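Local coordinates for Lmo1340 protein (Listeria monocytogenes, PDB 4NLM) that is of unknown function but, as a probable surface lipoprotein with a YqgU-like domain, folds into a six-bladed beta propeller, at residues N193-L207 / K216-V228. Residues are numbered along the deposited sequence; the frame is centred on the assembly and turned at random.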
loop_
_atom_site.group_PDB
_atom_site.type_symbol
_atom_site.label_atom_id
_atom_site.label_comp_id
_atom_site.label_asym_id
_atom_site.label_seq_id
_atom_site.Cartn_x
_atom_site.Cartn_y
_atom_site.Cartn_z
ATOM N N ASN A 193 5.689 -12.992 8.604
ATOM C CA ASN A 193 6.989 -12.782 9.203
ATOM C C ASN A 193 6.784 -12.975 10.685
ATOM O O ASN A 193 6.186 -12.139 11.343
ATOM C CB ASN A 193 7.523 -11.377 8.918
ATOM C CG ASN A 193 8.973 -11.199 9.351
ATOM O OD1 ASN A 193 9.598 -12.117 9.849
ATOM N ND2 ASN A 193 9.515 -10.018 9.121
ATOM N N ASN A 194 7.291 -14.088 11.201
ATOM C CA ASN A 194 7.062 -14.475 12.578
ATOM C C ASN A 194 8.242 -14.066 13.443
ATOM O O ASN A 194 9.359 -14.565 13.289
ATOM C CB ASN A 194 6.808 -15.986 12.671
ATOM C CG ASN A 194 5.526 -16.436 11.954
ATOM O OD1 ASN A 194 4.904 -15.680 11.202
ATOM N ND2 ASN A 194 5.150 -17.686 12.167
ATOM N N LYS A 195 7.989 -13.115 14.336
ATOM C CA LYS A 195 9.021 -12.590 15.210
ATOM C C LYS A 195 8.962 -13.314 16.537
ATOM O O LYS A 195 7.873 -13.590 17.050
ATOM C CB LYS A 195 8.814 -11.096 15.369
ATOM C CG LYS A 195 8.929 -10.389 14.035
ATOM C CD LYS A 195 8.939 -8.889 14.168
ATOM C CE LYS A 195 9.061 -8.277 12.792
ATOM N NZ LYS A 195 9.225 -6.810 12.835
ATOM N N ASP A 196 10.119 -13.661 17.097
ATOM C CA ASP A 196 10.138 -14.423 18.354
ATOM C C ASP A 196 9.648 -13.606 19.545
ATOM O O ASP A 196 9.011 -14.148 20.447
ATOM C CB ASP A 196 11.518 -15.040 18.611
ATOM C CG ASP A 196 11.851 -16.159 17.620
ATOM O OD1 ASP A 196 10.923 -16.658 16.944
ATOM O OD2 ASP A 196 13.036 -16.547 17.521
ATOM N N LYS A 197 9.946 -12.309 19.529
ATOM C CA LYS A 197 9.482 -11.348 20.529
ATOM C C LYS A 197 8.891 -10.194 19.723
ATOM O O LYS A 197 9.425 -9.838 18.682
ATOM C CB LYS A 197 10.612 -10.835 21.416
ATOM C CG LYS A 197 11.296 -11.889 22.262
ATOM C CD LYS A 197 12.373 -11.252 23.133
ATOM C CE LYS A 197 13.070 -12.288 24.007
ATOM N NZ LYS A 197 14.192 -11.727 24.813
ATOM N N PRO A 198 7.791 -9.601 20.201
ATOM C CA PRO A 198 7.090 -8.524 19.482
ATOM C C PRO A 198 7.917 -7.293 19.116
ATOM O O PRO A 198 7.627 -6.646 18.109
ATOM C CB PRO A 198 5.966 -8.137 20.448
ATOM C CG PRO A 198 5.703 -9.376 21.225
ATOM C CD PRO A 198 7.041 -10.036 21.391
ATOM N N ASP A 199 8.928 -6.973 19.917
ATOM C CA ASP A 199 9.756 -5.794 19.676
ATOM C C ASP A 199 10.925 -6.068 18.733
ATOM O O ASP A 199 11.639 -5.150 18.353
ATOM C CB ASP A 199 10.287 -5.257 21.004
ATOM C CG ASP A 199 9.172 -4.902 21.985
ATOM O OD1 ASP A 199 8.005 -4.764 21.544
ATOM O OD2 ASP A 199 9.462 -4.763 23.201
ATOM N N ASP A 200 11.121 -7.328 18.364
ATOM C CA ASP A 200 12.220 -7.698 17.482
ATOM C C ASP A 200 12.143 -7.029 16.108
ATOM O O ASP A 200 11.065 -6.861 15.545
ATOM C CB ASP A 200 12.260 -9.219 17.284
ATOM C CG ASP A 200 12.739 -9.962 18.522
ATOM O OD1 ASP A 200 13.162 -9.316 19.512
ATOM O OD2 ASP A 200 12.701 -11.211 18.501
ATOM N N GLU A 201 13.291 -6.611 15.587
ATOM C CA GLU A 201 13.343 -6.045 14.258
ATOM C C GLU A 201 13.200 -7.143 13.188
ATOM O O GLU A 201 12.547 -6.942 12.164
ATOM C CB GLU A 201 14.648 -5.301 14.071
ATOM C CG GLU A 201 14.687 -4.522 12.771
ATOM C CD GLU A 201 15.722 -3.422 12.804
ATOM O OE1 GLU A 201 16.800 -3.665 12.252
ATOM O OE2 GLU A 201 15.477 -2.350 13.428
ATOM N N LEU A 202 13.840 -8.284 13.442
ATOM C CA LEU A 202 13.835 -9.418 12.523
ATOM C C LEU A 202 12.895 -10.531 12.916
ATOM O O LEU A 202 12.607 -10.732 14.072
ATOM C CB LEU A 202 15.259 -10.041 12.414
ATOM C CG LEU A 202 16.464 -9.288 11.874
ATOM C CD1 LEU A 202 17.747 -10.049 12.106
ATOM C CD2 LEU A 202 16.250 -9.079 10.401
ATOM N N GLY A 203 12.464 -11.287 11.926
ATOM C CA GLY A 203 11.672 -12.498 12.131
ATOM C C GLY A 203 12.035 -13.501 11.063
ATOM O O GLY A 203 12.993 -13.313 10.327
ATOM N N ASN A 204 11.272 -14.580 10.980
ATOM C CA ASN A 204 11.477 -15.596 9.956
ATOM C C ASN A 204 10.207 -15.692 9.133
ATOM O O ASN A 204 9.111 -15.665 9.688
ATOM C CB ASN A 204 11.844 -16.913 10.629
ATOM C CG ASN A 204 13.184 -16.828 11.317
ATOM O OD1 ASN A 204 14.199 -16.664 10.655
ATOM N ND2 ASN A 204 13.195 -16.900 12.642
ATOM N N LEU A 205 10.354 -15.766 7.817
ATOM C CA LEU A 205 9.201 -15.826 6.922
ATOM C C LEU A 205 8.740 -17.248 6.709
ATOM O O LEU A 205 9.545 -18.099 6.363
ATOM C CB LEU A 205 9.535 -15.246 5.566
ATOM C CG LEU A 205 10.047 -13.834 5.481
ATOM C CD1 LEU A 205 10.082 -13.419 4.028
ATOM C CD2 LEU A 205 9.106 -12.935 6.260
ATOM N N TYR A 206 7.436 -17.457 6.895
ATOM C CA TYR A 206 6.789 -18.740 6.739
ATOM C C TYR A 206 5.700 -18.661 5.687
ATOM O O TYR A 206 5.019 -17.657 5.548
ATOM C CB TYR A 206 6.150 -19.171 8.065
ATOM C CG TYR A 206 7.152 -19.640 9.071
ATOM C CD1 TYR A 206 7.787 -18.747 9.900
ATOM C CD2 TYR A 206 7.452 -20.986 9.205
ATOM C CE1 TYR A 206 8.713 -19.163 10.832
ATOM C CE2 TYR A 206 8.381 -21.417 10.138
ATOM C CZ TYR A 206 9.015 -20.494 10.941
ATOM O OH TYR A 206 9.935 -20.898 11.880
ATOM N N LEU A 207 5.539 -19.762 4.953
ATOM C CA LEU A 207 4.481 -19.930 3.960
ATOM C C LEU A 207 3.490 -20.956 4.517
ATOM O O LEU A 207 3.895 -21.966 5.100
ATOM C CB LEU A 207 5.030 -20.499 2.656
ATOM C CG LEU A 207 4.048 -20.670 1.494
ATOM C CD1 LEU A 207 3.484 -19.329 1.044
ATOM C CD2 LEU A 207 4.728 -21.358 0.313
ATOM N N LYS A 216 2.360 -24.966 7.561
ATOM C CA LYS A 216 3.387 -23.916 7.824
ATOM C C LYS A 216 4.828 -24.391 7.545
ATOM O O LYS A 216 5.252 -25.450 8.053
ATOM C CB LYS A 216 3.233 -23.485 9.280
ATOM C CG LYS A 216 4.346 -22.641 9.853
ATOM C CD LYS A 216 4.202 -22.630 11.366
ATOM C CE LYS A 216 5.402 -22.006 12.045
ATOM N NZ LYS A 216 5.422 -20.544 11.828
ATOM N N ASN A 217 5.577 -23.599 6.772
ATOM C CA ASN A 217 6.948 -23.940 6.399
ATOM C C ASN A 217 7.856 -22.715 6.262
ATOM O O ASN A 217 7.484 -21.715 5.641
ATOM C CB ASN A 217 6.929 -24.716 5.080
ATOM C CG ASN A 217 8.317 -25.009 4.536
ATOM O OD1 ASN A 217 9.230 -25.306 5.302
ATOM N ND2 ASN A 217 8.483 -24.928 3.219
ATOM N N LEU A 218 9.053 -22.816 6.837
ATOM C CA LEU A 218 10.054 -21.747 6.780
ATOM C C LEU A 218 10.566 -21.566 5.357
ATOM O O LEU A 218 11.062 -22.520 4.749
ATOM C CB LEU A 218 11.243 -22.104 7.668
ATOM C CG LEU A 218 12.453 -21.175 7.520
ATOM C CD1 LEU A 218 12.132 -19.847 8.158
ATOM C CD2 LEU A 218 13.695 -21.785 8.146
ATOM N N ILE A 219 10.461 -20.351 4.821
ATOM C CA ILE A 219 10.935 -20.086 3.469
ATOM C C ILE A 219 12.124 -19.115 3.426
ATOM O O ILE A 219 12.977 -19.241 2.561
ATOM C CB ILE A 219 9.800 -19.661 2.510
ATOM C CG1 ILE A 219 9.028 -18.466 3.061
ATOM C CG2 ILE A 219 8.853 -20.841 2.251
ATOM C CD1 ILE A 219 8.147 -17.771 2.048
ATOM N N VAL A 220 12.212 -18.169 4.358
ATOM C CA VAL A 220 13.328 -17.216 4.374
ATOM C C VAL A 220 13.611 -16.802 5.817
ATOM O O VAL A 220 12.740 -16.299 6.493
ATOM C CB VAL A 220 13.034 -15.941 3.537
ATOM C CG1 VAL A 220 14.290 -15.115 3.399
ATOM C CG2 VAL A 220 12.504 -16.287 2.154
ATOM N N ALA A 221 14.846 -16.976 6.264
ATOM C CA ALA A 221 15.203 -16.656 7.614
ATOM C C ALA A 221 15.660 -15.212 7.760
ATOM O O ALA A 221 16.191 -14.608 6.845
ATOM C CB ALA A 221 16.330 -17.577 8.066
ATOM N N ASN A 222 15.431 -14.658 8.941
ATOM C CA ASN A 222 16.021 -13.382 9.352
ATOM C C ASN A 222 15.724 -12.197 8.440
ATOM O O ASN A 222 16.622 -11.553 7.906
ATOM C CB ASN A 222 17.521 -13.588 9.515
ATOM C CG ASN A 222 17.852 -14.697 10.483
ATOM O OD1 ASN A 222 17.338 -14.741 11.612
ATOM N ND2 ASN A 222 18.683 -15.613 10.045
ATOM N N ILE A 223 14.446 -11.873 8.355
ATOM C CA ILE A 223 13.942 -10.794 7.532
ATOM C C ILE A 223 13.275 -9.714 8.378
ATOM O O ILE A 223 12.561 -10.010 9.340
ATOM C CB ILE A 223 12.934 -11.361 6.519
ATOM C CG1 ILE A 223 13.643 -12.345 5.575
ATOM C CG2 ILE A 223 12.237 -10.254 5.748
ATOM C CD1 ILE A 223 14.877 -11.810 4.901
HETATM N N MSE A 224 13.522 -8.458 8.038
HETATM C CA MSE A 224 12.896 -7.343 8.742
HETATM C C MSE A 224 11.546 -6.945 8.181
HETATM O O MSE A 224 10.621 -6.700 8.942
HETATM C CB MSE A 224 13.856 -6.141 8.685
HETATM C CG MSE A 224 13.302 -4.902 9.337
HETATM SE SE MSE A 224 14.495 -3.401 8.960
HETATM C CE MSE A 224 16.214 -4.272 8.842
ATOM N N GLN A 225 11.408 -6.912 6.856
ATOM C CA GLN A 225 10.186 -6.428 6.247
ATOM C C GLN A 225 10.063 -7.180 4.924
ATOM O O GLN A 225 11.087 -7.546 4.336
ATOM C CB GLN A 225 10.308 -4.912 5.999
ATOM C CG GLN A 225 9.023 -4.247 5.537
ATOM C CD GLN A 225 9.158 -2.742 5.509
ATOM O OE1 GLN A 225 9.775 -2.170 6.396
ATOM N NE2 GLN A 225 8.528 -2.101 4.558
ATOM N N PHE A 226 8.853 -7.380 4.406
ATOM C CA PHE A 226 8.683 -8.068 3.131
ATOM C C PHE A 226 7.446 -7.522 2.465
ATOM O O PHE A 226 6.607 -6.882 3.089
ATOM C CB PHE A 226 8.607 -9.568 3.325
ATOM C CG PHE A 226 7.308 -10.036 3.896
ATOM C CD1 PHE A 226 7.048 -9.949 5.246
ATOM C CD2 PHE A 226 6.340 -10.580 3.073
ATOM C CE1 PHE A 226 5.848 -10.371 5.776
ATOM C CE2 PHE A 226 5.138 -10.989 3.588
ATOM C CZ PHE A 226 4.888 -10.881 4.940
ATOM N N ALA A 227 7.335 -7.822 1.173
ATOM C CA ALA A 227 6.165 -7.437 0.394
ATOM C C ALA A 227 6.070 -8.397 -0.784
ATOM O O ALA A 227 7.077 -8.940 -1.207
ATOM C CB ALA A 227 6.244 -5.971 -0.064
ATOM N N VAL A 228 4.867 -8.532 -1.320
ATOM C CA VAL A 228 4.640 -9.388 -2.479
ATOM C C VAL A 228 3.901 -8.575 -3.532
ATOM O O VAL A 228 2.977 -7.813 -3.236
ATOM C CB VAL A 228 3.815 -10.646 -2.094
ATOM C CG1 VAL A 228 3.563 -11.551 -3.291
ATOM C CG2 VAL A 228 4.522 -11.413 -1.003
HETATM O O HOH W 1 7.554 -8.040 8.477
HETATM O O HOH W 2 8.481 -6.172 10.343
HETATM O O HOH W 3 15.137 -13.743 12.917
HETATM O O HOH W 4 15.926 -15.654 13.739
#
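Leu205, in one of its two conformers, packs against Val220, Ile223 and Phe226. Its CB and CG first meet the carbonyl O of Val220, with CB 3.5 Å from that O. CB also lies alongside Val220 CB, both side chains pointing the same way, and CG meets CG1 of Ile223, whose side chain crosses at about a right angle. There the branches part: CD1 rests 3.9 Å from Val220 CB, while CD2 reaches the Phe226 ring, 3.8 Å from its CD1. A branched, wholly apolar residue suits this buried place, since it can touch both sheets at once. Asn193 CB reaches the same ring at CE1.

The backbones pair antiparallel, but unevenly. Leu205 O takes a bond from Ile219 N (2.9 Å) and a weak one from Val220 N, a classic beta bulge; Asn222 and Ile223 both face Gly203 in a G1 bulge. Ile223 O is gripped twice, by Gly203 N and by Asn193 ND2 (3.1 Å), which arrive from opposite faces of its carbonyl plane. Glycine, with no side chain, lets Asn193 OD1 approach closely beside the CA of Gly203. Asn204 accepts the N-H of Asn222 with OD1 (2.9 Å to N), met from above its amide plane, at the corner of the chain.

On the other face of the sheet, the Tyr206 ring lies between Leu218 CD1, offset toward the rim, and Lys216. The flat ring offers its electron-rich face to the ammonium, and the long, flexible lysine runs across it, CE adding a CH-pi contact. A bend at the last torsion (chi4 72°) sets NZ over the ring centre, 3.2 Å from the centroid and 9° off the normal, a cation-pi contact.

Beyond the corner, strand 225-229 pairs with strand 232-238 in the next sheet. The arrangement is thus the outer hairpin of one four-stranded antiparallel blade and its passage to the next, as in a beta propeller.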